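Local coordinates for putative membrane anchored protein (Corynebacterium diphtheriae, PDB 3LSO), which is of unknown function but is probably held at the cell surface by a transmembrane helix, with all-beta domains strung in a row outside it, at residues F53-S58 against A185-D190; D73-N78 against G130-I135; D193-T198 against A213-K218; I342-D347 against A414-P419; K420-G425 against T449-A454. All coordinates share one frame; numbering follows the deposited sequence.

Contact 1 of 5, residues F53-S58 against A185-D190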
# COMPACT_ATOMS: atom_id res chain seq x y z
N PHE A 53 19.76 -21.86 -12.73
CA PHE A 53 18.48 -21.23 -13.09
C PHE A 53 18.55 -19.71 -12.99
O PHE A 53 18.53 -19.15 -11.88
CB PHE A 53 17.36 -21.69 -12.16
CG PHE A 53 16.72 -22.97 -12.57
CD1 PHE A 53 15.39 -22.98 -13.00
CD2 PHE A 53 17.42 -24.18 -12.51
CE1 PHE A 53 14.75 -24.17 -13.38
CE2 PHE A 53 16.80 -25.37 -12.88
CZ PHE A 53 15.46 -25.37 -13.33
N GLU A 54 18.63 -19.04 -14.14
CA GLU A 54 18.64 -17.57 -14.15
C GLU A 54 17.25 -16.99 -14.41
O GLU A 54 16.69 -17.14 -15.49
CB GLU A 54 19.64 -17.04 -15.17
CG GLU A 54 21.08 -17.35 -14.82
CD GLU A 54 21.99 -17.29 -16.03
OE1 GLU A 54 21.56 -17.78 -17.11
OE2 GLU A 54 23.12 -16.77 -15.89
N MSE A 55 16.68 -16.35 -13.40
CA MSE A 55 15.39 -15.72 -13.53
C MSE A 55 15.44 -14.39 -12.82
O MSE A 55 16.29 -14.19 -11.96
CB MSE A 55 14.31 -16.57 -12.88
CG MSE A 55 14.19 -17.95 -13.45
SE MSE A 55 13.33 -19.06 -12.15
CE MSE A 55 11.50 -18.58 -12.50
N PRO A 56 14.52 -13.47 -13.18
CA PRO A 56 14.38 -12.25 -12.39
C PRO A 56 14.25 -12.55 -10.90
O PRO A 56 13.69 -13.59 -10.52
CB PRO A 56 13.09 -11.61 -12.92
CG PRO A 56 12.63 -12.47 -14.09
CD PRO A 56 13.73 -13.42 -14.42
N GLU A 57 14.80 -11.67 -10.08
CA GLU A 57 14.66 -11.78 -8.63
C GLU A 57 13.18 -11.65 -8.25
O GLU A 57 12.69 -12.33 -7.34
CB GLU A 57 15.49 -10.69 -7.96
CG GLU A 57 15.53 -10.73 -6.44
CD GLU A 57 15.91 -9.39 -5.82
OE1 GLU A 57 16.08 -8.40 -6.57
OE2 GLU A 57 16.03 -9.32 -4.58
N SER A 58 12.47 -10.80 -8.98
CA SER A 58 11.13 -10.38 -8.64
C SER A 58 10.31 -10.29 -9.92
O SER A 58 10.86 -9.94 -10.97
CB SER A 58 11.21 -9.00 -7.96
OG SER A 58 10.34 -8.88 -6.84
N ALA A 185 15.88 -21.76 -7.66
CA ALA A 185 15.65 -20.34 -7.48
C ALA A 185 14.30 -20.12 -6.77
O ALA A 185 13.42 -20.99 -6.79
CB ALA A 185 15.69 -19.61 -8.84
N THR A 186 14.19 -18.96 -6.12
CA THR A 186 12.93 -18.46 -5.58
C THR A 186 12.59 -17.22 -6.40
O THR A 186 13.48 -16.47 -6.79
CB THR A 186 13.10 -18.08 -4.08
OG1 THR A 186 13.28 -19.26 -3.32
CG2 THR A 186 11.89 -17.32 -3.53
N VAL A 187 11.30 -16.99 -6.66
CA VAL A 187 10.87 -15.75 -7.32
C VAL A 187 9.72 -15.10 -6.55
O VAL A 187 8.70 -15.75 -6.32
CB VAL A 187 10.44 -16.00 -8.79
CG1 VAL A 187 10.12 -14.71 -9.47
CG2 VAL A 187 11.53 -16.73 -9.57
N LYS A 188 9.88 -13.84 -6.15
CA LYS A 188 8.78 -13.13 -5.51
C LYS A 188 7.81 -12.65 -6.57
O LYS A 188 8.20 -12.04 -7.55
CB LYS A 188 9.29 -11.96 -4.63
CG LYS A 188 8.20 -11.00 -4.03
CD LYS A 188 7.06 -11.74 -3.28
CE LYS A 188 6.58 -11.00 -2.03
NZ LYS A 188 6.01 -9.63 -2.31
N VAL A 189 6.54 -13.00 -6.38
CA VAL A 189 5.46 -12.51 -7.23
C VAL A 189 4.76 -11.36 -6.51
O VAL A 189 3.95 -11.57 -5.59
CB VAL A 189 4.46 -13.63 -7.58
CG1 VAL A 189 3.35 -13.08 -8.42
CG2 VAL A 189 5.17 -14.76 -8.30
N ASP A 190 5.09 -10.13 -6.91
CA ASP A 190 4.34 -8.95 -6.49
C ASP A 190 3.00 -8.94 -7.22
O ASP A 190 2.90 -9.50 -8.32
CB ASP A 190 5.13 -7.66 -6.77
CG ASP A 190 6.32 -7.46 -5.83
OD1 ASP A 190 6.17 -7.75 -4.62
OD2 ASP A 190 7.39 -7.00 -6.29
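Met55 and Val187 supply the closely packed half of a contact in which the chain leaving strand 41-54 runs alongside strand 186-190, the two nearly parallel, in the all-beta N-terminal domain. Met55, modelled as selenomethionine, sets CG beside its own backbone N (chi1 -59°) and then bends at chi3, which brings the end of the chain across Val187 at about a right angle. Its CE lies 3.5 Å from Val187 CG2, and its SE sits 4.1 Å from Ala185 CB. Phe53 completes this patch with CB against the same alanine methyl, while its ring turns off to stack with Phe184. Phe154 and Leu144, from other strands, also touch Met55, so this half joins the interior of the domain.

Towards residue 58 the fit loosens and polar, solvent-facing groups take over. Ser58 and Lys188 form a parallel beta bridge, but the bond from Lys188 N to Glu57 O is weak, at 3.4 Å. Backbone bonds of Lys188 and Asp190 with Val59 carry the parallel pairing onward. On this outer side Lys188, bent at chi2 to chi4, reaches forward along its own strand, and its NZ meets Asp190 OD1 at 3.0 Å, nearly in line with the carboxylate C-O bond.

Contact 2 of 5, residues D73-N78 against G130-I135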
# COMPACT_ATOMS: atom_id res chain seq x y z
N ASP A 73 27.33 -30.45 -17.58
CA ASP A 73 27.66 -31.80 -18.06
C ASP A 73 27.80 -32.81 -16.93
O ASP A 73 28.21 -32.46 -15.82
CB ASP A 73 28.98 -31.79 -18.85
CG ASP A 73 28.92 -30.96 -20.13
OD1 ASP A 73 27.85 -30.39 -20.44
OD2 ASP A 73 29.96 -30.88 -20.82
N ILE A 74 27.45 -34.06 -17.21
CA ILE A 74 27.67 -35.13 -16.24
C ILE A 74 28.57 -36.23 -16.81
O ILE A 74 28.39 -36.63 -17.96
CB ILE A 74 26.37 -35.82 -15.82
CG1 ILE A 74 25.19 -34.84 -15.84
CG2 ILE A 74 26.56 -36.46 -14.45
CD1 ILE A 74 23.90 -35.47 -16.29
N SER A 75 29.52 -36.71 -16.01
CA SER A 75 30.24 -37.94 -16.30
C SER A 75 29.69 -39.12 -15.50
O SER A 75 29.38 -39.01 -14.32
CB SER A 75 31.73 -37.78 -16.04
OG SER A 75 32.40 -37.44 -17.24
N VAL A 76 29.57 -40.26 -16.15
CA VAL A 76 29.20 -41.49 -15.48
C VAL A 76 30.29 -42.51 -15.79
O VAL A 76 30.64 -42.71 -16.95
CB VAL A 76 27.82 -41.99 -15.95
CG1 VAL A 76 27.53 -43.37 -15.40
CG2 VAL A 76 26.72 -41.01 -15.52
N SER A 77 30.84 -43.14 -14.76
CA SER A 77 32.02 -43.97 -14.94
C SER A 77 31.86 -45.46 -14.61
O SER A 77 32.70 -46.04 -13.91
CB SER A 77 33.23 -43.37 -14.20
OG SER A 77 34.00 -42.58 -15.08
N ASN A 78 30.80 -46.06 -15.13
CA ASN A 78 30.71 -47.52 -15.23
C ASN A 78 31.88 -48.06 -16.08
O ASN A 78 32.29 -47.41 -17.04
CB ASN A 78 29.36 -47.91 -15.86
CG ASN A 78 29.24 -49.38 -16.19
OD1 ASN A 78 30.19 -50.15 -16.00
ND2 ASN A 78 28.06 -49.79 -16.67
N GLY A 130 34.89 -43.39 -24.33
CA GLY A 130 35.69 -44.49 -23.79
C GLY A 130 35.07 -45.13 -22.57
O GLY A 130 34.07 -45.85 -22.65
N ASN A 131 35.68 -44.82 -21.43
CA ASN A 131 35.35 -45.34 -20.11
C ASN A 131 34.15 -44.61 -19.49
O ASN A 131 33.54 -45.09 -18.54
CB ASN A 131 36.59 -45.12 -19.23
CG ASN A 131 36.47 -45.74 -17.85
OD1 ASN A 131 35.97 -46.86 -17.70
ND2 ASN A 131 36.95 -45.01 -16.84
N SER A 132 33.84 -43.46 -20.07
CA SER A 132 32.88 -42.52 -19.51
C SER A 132 31.65 -42.34 -20.42
O SER A 132 31.68 -42.70 -21.59
CB SER A 132 33.59 -41.17 -19.33
OG SER A 132 32.99 -40.41 -18.30
N LEU A 133 30.57 -41.81 -19.86
CA LEU A 133 29.42 -41.40 -20.64
C LEU A 133 29.04 -39.96 -20.28
O LEU A 133 28.61 -39.68 -19.15
CB LEU A 133 28.24 -42.36 -20.44
CG LEU A 133 26.98 -42.17 -21.31
CD1 LEU A 133 27.13 -42.81 -22.68
CD2 LEU A 133 25.75 -42.73 -20.62
N ARG A 134 29.20 -39.07 -21.25
CA ARG A 134 29.03 -37.64 -21.05
C ARG A 134 27.64 -37.16 -21.52
O ARG A 134 27.38 -37.07 -22.73
CB ARG A 134 30.17 -36.90 -21.77
CG ARG A 134 30.41 -35.47 -21.33
CD ARG A 134 31.87 -35.10 -21.52
NE ARG A 134 32.06 -33.68 -21.81
CZ ARG A 134 33.13 -33.17 -22.43
NH1 ARG A 134 34.12 -33.96 -22.82
NH2 ARG A 134 33.21 -31.86 -22.65
N ILE A 135 26.76 -36.87 -20.56
CA ILE A 135 25.41 -36.34 -20.83
C ILE A 135 25.38 -34.82 -20.77
O ILE A 135 25.67 -34.24 -19.72
CB ILE A 135 24.37 -36.91 -19.86
CG1 ILE A 135 24.00 -38.34 -20.23
CG2 ILE A 135 23.10 -36.11 -19.89
CD1 ILE A 135 24.40 -39.33 -19.21
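The carbonyl oxygen of Ile74 is gripped twice from strand 132-136. Ile135 N donates to Ile74 O at 3.1 Å, within the carbonyl plane, and the CA-H of Arg134 adds a softer contact to the same oxygen, CA to O 3.3 Å. The return bond, from Ile74 N to Ile135 O, is also 3.1 Å long, so this is a regular antiparallel hydrogen-bonded pair.

The two faces differ in character. On one, Ile74 and Ile135 meet obliquely, CD1 of the former 3.7 Å from CG2 of the latter, the methyl that Ile135 holds anti to its backbone N (chi1 -77°). Val76 and Leu133 share this face, and Leu81, Leu128 and Ala126 lie against it. On the other, Ser75 OG and Ser132 OG hydrogen bond at 3.2 Å. Farther along, Asp73 OD2 approaches the guanidinium edge of Arg134 in its plane, a long salt bridge of 3.6 Å to NE with the carboxylate turned 47° from the guanidinium. The extended Arg134 chain finds its stronger partner in Glu129, through NH1.

The arrangement is that of an amphipathic antiparallel strand pair at the surface of the N-terminal domain, its apolar side turned to Leu124 and Ala126 and its polar side to solvent.

Contact 3 of 5, residues D193-T198 against A213-K218; sequences DGLTIT and ATVPEK
Thr196 and Thr214 account for the hydrogen bonding here, both through the backbone and through their side chains. In the main chain, Thr214 N donates to Thr196 O at 3.0 Å, and Thr196 N returns a longer bond of 3.3 Å to Thr214 O; both donors stand somewhat tilted from the carbonyl planes. Between the side chains, the two hydroxyls meet on one face of the pair, OG1 to OG1 2.7 Å. Each OG1 takes the crowded position between backbone N and carbonyl carbon (chi1 67° and 78°), and the matched torsions turn both oxygens toward each other over that face.

CA-H groups reinforce the same carbonyls: Leu195 CA lies 3.3 Å from Thr214 O, and Ala213 CA approaches Thr196 O in the same fashion.

Apolar and van der Waals contacts lie beyond the pair. Leu195 CG reaches Val215 CG2 at 4.3 Å, and both side chains rest on Phe266 of the facing sheet. Pro216 lays its ring against the extended backbone of Asp193 and Gly194, with CG 3.7 Å from Gly194 O.

The antiparallel pair forms one margin of a three-stranded sheet, 196-198, 208-214 and 249-253, packed on a second sheet in a sandwich consistent with an immunoglobulin-like fold.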
# COMPACT_ATOMS: atom_id res chain seq x y z
N ASP A 193 -0.79 -4.64 -11.20
CA ASP A 193 -1.41 -3.34 -11.04
C ASP A 193 -2.90 -3.51 -10.62
O ASP A 193 -3.58 -4.46 -11.04
CB ASP A 193 -1.28 -2.49 -12.34
CG ASP A 193 0.12 -1.80 -12.52
OD1 ASP A 193 1.05 -1.93 -11.69
OD2 ASP A 193 0.32 -1.12 -13.55
N GLY A 194 -3.39 -2.59 -9.77
CA GLY A 194 -4.79 -2.59 -9.27
C GLY A 194 -5.46 -1.23 -9.47
O GLY A 194 -4.83 -0.30 -9.96
N LEU A 195 -6.74 -1.11 -9.13
CA LEU A 195 -7.41 0.18 -9.20
C LEU A 195 -6.73 1.21 -8.34
O LEU A 195 -6.12 0.88 -7.30
CB LEU A 195 -8.86 0.06 -8.76
CG LEU A 195 -9.84 -0.45 -9.81
CD1 LEU A 195 -9.65 -1.96 -10.05
CD2 LEU A 195 -11.29 -0.14 -9.42
N THR A 196 -6.82 2.46 -8.76
CA THR A 196 -6.37 3.57 -7.93
C THR A 196 -7.56 4.48 -7.82
O THR A 196 -8.45 4.45 -8.70
CB THR A 196 -5.20 4.39 -8.56
OG1 THR A 196 -5.65 5.08 -9.73
CG2 THR A 196 -4.00 3.49 -8.89
N ILE A 197 -7.58 5.28 -6.75
CA ILE A 197 -8.53 6.39 -6.63
C ILE A 197 -7.83 7.68 -6.22
O ILE A 197 -6.97 7.68 -5.35
CB ILE A 197 -9.59 6.12 -5.62
CG1 ILE A 197 -10.09 4.69 -5.72
CG2 ILE A 197 -10.71 7.12 -5.80
CD1 ILE A 197 -11.09 4.38 -4.67
N THR A 198 -8.20 8.78 -6.85
CA THR A 198 -7.62 10.08 -6.57
C THR A 198 -8.71 10.93 -5.93
O THR A 198 -9.75 11.18 -6.55
CB THR A 198 -7.22 10.78 -7.90
OG1 THR A 198 -6.40 9.90 -8.69
CG2 THR A 198 -6.51 12.11 -7.67
N ALA A 213 -11.41 7.21 -10.41
CA ALA A 213 -10.86 5.86 -10.37
C ALA A 213 -10.10 5.55 -11.66
O ALA A 213 -10.43 6.08 -12.72
CB ALA A 213 -11.97 4.84 -10.11
N THR A 214 -9.07 4.74 -11.58
CA THR A 214 -8.42 4.28 -12.80
C THR A 214 -8.38 2.78 -12.78
O THR A 214 -8.21 2.16 -11.74
CB THR A 214 -6.97 4.85 -13.02
OG1 THR A 214 -6.03 4.16 -12.20
CG2 THR A 214 -6.90 6.33 -12.72
N VAL A 215 -8.54 2.19 -13.95
CA VAL A 215 -8.57 0.76 -14.10
C VAL A 215 -7.42 0.34 -14.98
O VAL A 215 -7.18 0.96 -16.02
CB VAL A 215 -9.89 0.34 -14.73
CG1 VAL A 215 -9.91 -1.14 -15.00
CG2 VAL A 215 -11.03 0.74 -13.81
N PRO A 216 -6.66 -0.67 -14.55
CA PRO A 216 -5.58 -1.18 -15.40
C PRO A 216 -6.02 -1.53 -16.82
O PRO A 216 -7.10 -2.09 -17.00
CB PRO A 216 -5.14 -2.44 -14.66
CG PRO A 216 -5.26 -2.02 -13.25
CD PRO A 216 -6.55 -1.19 -13.19
N GLU A 217 -5.18 -1.17 -17.79
CA GLU A 217 -5.38 -1.54 -19.18
C GLU A 217 -5.85 -2.97 -19.28
O GLU A 217 -6.66 -3.31 -20.11
CB GLU A 217 -4.11 -1.37 -19.98
CG GLU A 217 -4.14 -2.03 -21.39
CD GLU A 217 -5.35 -1.61 -22.27
OE1 GLU A 217 -6.10 -0.67 -21.89
OE2 GLU A 217 -5.55 -2.23 -23.35
N LYS A 218 -5.35 -3.78 -18.37
CA LYS A 218 -5.38 -5.22 -18.55
C LYS A 218 -6.72 -5.82 -18.08
O LYS A 218 -7.19 -6.84 -18.63
CB LYS A 218 -4.16 -5.80 -17.82
CG LYS A 218 -4.11 -7.31 -17.66
CD LYS A 218 -3.97 -8.04 -19.00
CE LYS A 218 -4.09 -9.54 -18.79
NZ LYS A 218 -4.62 -10.17 -20.02

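Contact 4 of 5, residues I342-D347 against A414-P419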
# COMPACT_ATOMS: atom_id res chain seq x y z
N ILE A 342 -7.46 30.20 22.34
CA ILE A 342 -7.92 28.95 21.72
C ILE A 342 -9.43 28.88 21.66
O ILE A 342 -10.09 28.86 22.70
CB ILE A 342 -7.39 27.71 22.44
CG1 ILE A 342 -5.86 27.68 22.39
CG2 ILE A 342 -7.93 26.46 21.78
CD1 ILE A 342 -5.21 26.63 23.23
N ASN A 343 -9.96 28.85 20.45
CA ASN A 343 -11.39 28.73 20.25
C ASN A 343 -11.76 27.29 19.91
O ASN A 343 -11.58 26.84 18.78
CB ASN A 343 -11.87 29.71 19.16
CG ASN A 343 -13.37 29.57 18.85
OD1 ASN A 343 -14.22 29.58 19.75
ND2 ASN A 343 -13.69 29.47 17.57
N ALA A 344 -12.27 26.58 20.91
CA ALA A 344 -12.67 25.17 20.77
C ALA A 344 -13.91 25.06 19.88
O ALA A 344 -14.54 26.07 19.58
CB ALA A 344 -12.92 24.56 22.15
N PRO A 345 -14.26 23.85 19.43
CA PRO A 345 -15.51 23.73 18.69
C PRO A 345 -16.76 23.94 19.56
O PRO A 345 -16.68 23.87 20.79
CB PRO A 345 -15.47 22.30 18.17
CG PRO A 345 -14.02 21.88 18.29
CD PRO A 345 -13.54 22.57 19.48
N GLU A 346 -17.89 24.19 18.91
CA GLU A 346 -19.20 24.29 19.57
C GLU A 346 -19.44 23.14 20.55
O GLU A 346 -19.22 21.97 20.22
CB GLU A 346 -20.32 24.26 18.52
CG GLU A 346 -20.79 25.62 18.00
CD GLU A 346 -22.29 25.61 17.58
OE1 GLU A 346 -22.81 24.56 17.12
OE2 GLU A 346 -22.95 26.67 17.73
N ASP A 347 -19.89 23.51 21.76
CA ASP A 347 -20.21 22.57 22.85
C ASP A 347 -19.01 22.11 23.68
O ASP A 347 -19.16 21.72 24.83
CB ASP A 347 -21.04 21.36 22.36
CG ASP A 347 -22.43 21.76 21.85
OD1 ASP A 347 -22.76 22.97 21.89
OD2 ASP A 347 -23.19 20.85 21.42
N ALA A 414 -4.28 25.22 26.83
CA ALA A 414 -5.35 25.03 27.81
C ALA A 414 -5.84 23.59 27.75
O ALA A 414 -5.36 22.81 26.91
CB ALA A 414 -6.51 25.98 27.51
N GLU A 415 -6.78 23.26 28.63
CA GLU A 415 -7.47 21.96 28.61
C GLU A 415 -8.98 22.12 28.43
O GLU A 415 -9.60 23.01 29.02
CB GLU A 415 -7.15 21.15 29.85
CG GLU A 415 -5.87 20.34 29.69
CD GLU A 415 -5.15 20.05 31.00
OE1 GLU A 415 -5.80 19.70 32.02
OE2 GLU A 415 -3.89 20.18 31.00
N PHE A 416 -9.56 21.23 27.62
CA PHE A 416 -10.98 21.30 27.31
C PHE A 416 -11.69 19.98 27.64
O PHE A 416 -11.06 18.94 27.77
CB PHE A 416 -11.18 21.66 25.84
CG PHE A 416 -10.60 23.00 25.46
CD1 PHE A 416 -9.30 23.09 24.94
CD2 PHE A 416 -11.33 24.16 25.62
CE1 PHE A 416 -8.76 24.32 24.60
CE2 PHE A 416 -10.78 25.40 25.27
CZ PHE A 416 -9.50 25.48 24.76
N GLU A 417 -13.01 20.06 27.80
CA GLU A 417 -13.82 18.86 27.98
C GLU A 417 -14.70 18.64 26.75
O GLU A 417 -15.32 19.57 26.23
CB GLU A 417 -14.66 18.94 29.26
CG GLU A 417 -15.03 17.57 29.83
CD GLU A 417 -15.86 17.63 31.12
OE1 GLU A 417 -15.72 18.61 31.91
OE2 GLU A 417 -16.64 16.68 31.36
N ILE A 418 -14.72 17.40 26.28
CA ILE A 418 -15.62 17.00 25.21
C ILE A 418 -16.87 16.41 25.86
O ILE A 418 -16.77 15.46 26.62
CB ILE A 418 -14.96 15.96 24.28
CG1 ILE A 418 -13.80 16.58 23.50
CG2 ILE A 418 -15.96 15.41 23.29
CD1 ILE A 418 -12.44 16.21 24.03
N PRO A 419 -18.05 17.00 25.57
CA PRO A 419 -19.30 16.47 26.13
C PRO A 419 -19.58 15.06 25.65
O PRO A 419 -19.24 14.72 24.50
CB PRO A 419 -20.37 17.44 25.61
CG PRO A 419 -19.75 18.15 24.48
CD PRO A 419 -18.28 18.21 24.77
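Phe416 fills the space between two sheets of a beta sandwich, pointing from strand 410-417 toward Ile342, at the end of strand 335-343, and Ala344 just beyond it. The two segments run nearly in the same direction, yet no hydrogen bond links them: their backbones stand apart, and side chains bridge the interval.

The conformation of Phe416 decides what each part of the ring meets. CG lies beside the backbone N (chi1 -60°) and chi2 is 93°, a combination that presents one face of the ring to the methyl of Ala344 and its far end to Ile342. Ala344 CB sits over that face in a CH-pi contact, 4.1 Å from the ring centroid and displaced toward the rim on the CD2 and CE2 side. Ile342 approaches obliquely with its CG2 branch, 3.5 Å from Phe416 CZ. That branch stands anti to the backbone N, while the other arm runs toward strand 410-417 and brings CD1 to 4.0 Å from Ala414 N. Phe429 and Tyr350 also touch the Phe416 side chain, so the cluster belongs to the buried core.

Nearer the surface the packing becomes sparse. Between Ala344 and Asp347 the chain bows outward, and Asp347, at positive phi, returns to the other segment. There the Pro419 ring closes the contact, its CD 3.6 Å from Asp347 O.

Contact 5 of 5, residues K420-G425 against T449-A454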
# COMPACT_ATOMS: atom_id res chain seq x y z
N LYS A 420 -20.19 14.24 26.50
CA LYS A 420 -20.47 12.85 26.14
C LYS A 420 -21.46 12.73 24.99
O LYS A 420 -21.65 11.65 24.44
CB LYS A 420 -20.90 12.00 27.35
CG LYS A 420 -21.52 12.74 28.52
CD LYS A 420 -21.77 11.76 29.66
CE LYS A 420 -22.27 12.45 30.92
NZ LYS A 420 -22.69 11.44 31.92
N THR A 421 -22.07 13.85 24.61
CA THR A 421 -23.08 13.88 23.56
C THR A 421 -22.60 14.50 22.27
O THR A 421 -23.36 14.55 21.30
CB THR A 421 -24.32 14.66 23.99
OG1 THR A 421 -23.91 15.87 24.64
CG2 THR A 421 -25.24 13.79 24.89
N LEU A 422 -21.36 14.99 22.27
CA LEU A 422 -20.76 15.56 21.05
C LEU A 422 -20.85 14.56 19.92
O LEU A 422 -20.55 13.38 20.11
CB LEU A 422 -19.31 16.00 21.28
CG LEU A 422 -18.71 16.75 20.07
CD1 LEU A 422 -19.48 18.03 19.81
CD2 LEU A 422 -17.21 17.04 20.21
N ALA A 423 -21.28 15.03 18.75
CA ALA A 423 -21.57 14.16 17.60
C ALA A 423 -20.31 13.55 16.93
O ALA A 423 -19.23 14.14 16.98
CB ALA A 423 -22.44 14.90 16.57
N PRO A 424 -20.46 12.35 16.32
CA PRO A 424 -19.33 11.77 15.59
C PRO A 424 -18.88 12.67 14.45
O PRO A 424 -19.71 13.30 13.80
CB PRO A 424 -19.92 10.47 15.03
CG PRO A 424 -21.07 10.16 15.92
CD PRO A 424 -21.64 11.47 16.31
N GLY A 425 -17.57 12.74 14.19
CA GLY A 425 -17.05 13.50 13.05
C GLY A 425 -15.63 13.95 13.30
O GLY A 425 -14.99 13.47 14.23
N THR A 449 -4.33 20.10 15.54
CA THR A 449 -5.14 19.87 16.73
C THR A 449 -6.35 18.97 16.43
O THR A 449 -7.15 18.70 17.32
CB THR A 449 -5.63 21.19 17.36
OG1 THR A 449 -6.61 21.80 16.49
CG2 THR A 449 -4.44 22.18 17.60
N ALA A 450 -6.46 18.47 15.20
CA ALA A 450 -7.58 17.62 14.79
C ALA A 450 -7.79 16.38 15.67
O ALA A 450 -6.84 15.63 15.93
CB ALA A 450 -7.40 17.18 13.35
N PHE A 451 -9.02 16.15 16.09
CA PHE A 451 -9.34 14.87 16.68
C PHE A 451 -10.58 14.35 16.00
O PHE A 451 -11.23 15.10 15.26
CB PHE A 451 -9.55 14.99 18.18
CG PHE A 451 -10.71 15.86 18.57
CD1 PHE A 451 -11.95 15.30 18.86
CD2 PHE A 451 -10.55 17.25 18.67
CE1 PHE A 451 -13.02 16.09 19.23
CE2 PHE A 451 -11.61 18.05 19.04
CZ PHE A 451 -12.85 17.46 19.34
N GLU A 452 -10.89 13.08 16.26
CA GLU A 452 -12.04 12.46 15.65
C GLU A 452 -12.86 11.61 16.59
O GLU A 452 -12.35 10.69 17.24
CB GLU A 452 -11.64 11.61 14.46
CG GLU A 452 -12.77 10.73 14.02
CD GLU A 452 -12.74 10.39 12.57
OE1 GLU A 452 -11.65 10.35 11.97
OE2 GLU A 452 -13.84 10.15 12.03
N ILE A 453 -14.16 11.90 16.63
CA ILE A 453 -15.10 11.12 17.39
C ILE A 453 -15.70 10.08 16.49
O ILE A 453 -16.41 10.41 15.54
CB ILE A 453 -16.15 12.01 18.05
CG1 ILE A 453 -15.46 12.82 19.17
CG2 ILE A 453 -17.30 11.18 18.62
CD1 ILE A 453 -16.27 13.93 19.72
N ALA A 454 -15.41 8.82 16.80
CA ALA A 454 -15.79 7.69 15.94
C ALA A 454 -17.30 7.51 15.83
O ALA A 454 -18.02 7.63 16.84
CB ALA A 454 -15.14 6.40 16.44
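Ile453 is the side chain around which Leu422, Ala423 and Pro424 wrap, and its two branches go to different neighbours. CB faces the carbonyl of Ala423, 3.9 Å from that O. The CG2 branch, anti to the backbone N, lies 3.7 Å from Pro424 CA. In the other branch CG1, placed beside the backbone N (chi1 -70°), serves as the link that carries CD1 into the bend of the 420-425 loop. There the methyl meets Leu422 CD2 at 3.3 Å, the two side chains crossing at about a right angle, and it also comes to the edge of the neighbouring Phe451 ring, in the ring plane. Leu422 CD2 approaches that same ring near its plane.

Beside these side chains, the backbone forms an antiparallel hydrogen-bonded pair. Gly425 N donates to Ile453 O at 2.9 Å, in the carbonyl plane and on a lone pair. Ile453 N answers to Gly425 O at 3.0 Å, with a C=O...N angle of 164°. The glycine itself is extended, with positive phi. Glu452 CG passes close to Gly425 O before the carboxylate leads off to Ser259.

Chemically, the division of labour is plain: two backbone bonds fix the register where strand 425-435 begins, while aliphatic packing, which lacks such directionality, holds the incoming loop against strand 440-453.

The five contacts follow the elongated chain. Contact 2 falls within the sequence interval spanned by contact 1; both lie in the N-terminal domain, on sheet neighbours 41-54 and 65-76, their centres 33 Å apart. Contact 3 comes next, its first segment following contact 1 almost directly where the chain passes from strand 186-190 to strand 196-198. Contacts 4 and 5 belong to the last domain, with centres 11 Å apart; they touch through Ile418 and Ile453, and the 410-417 to 425-435 connection leads from one to the other. Contacts 2 and 4 are 88 Å apart, centre to centre. This spacing describes an extended, multidomain molecule in which each contact joins parts of a single all-beta unit.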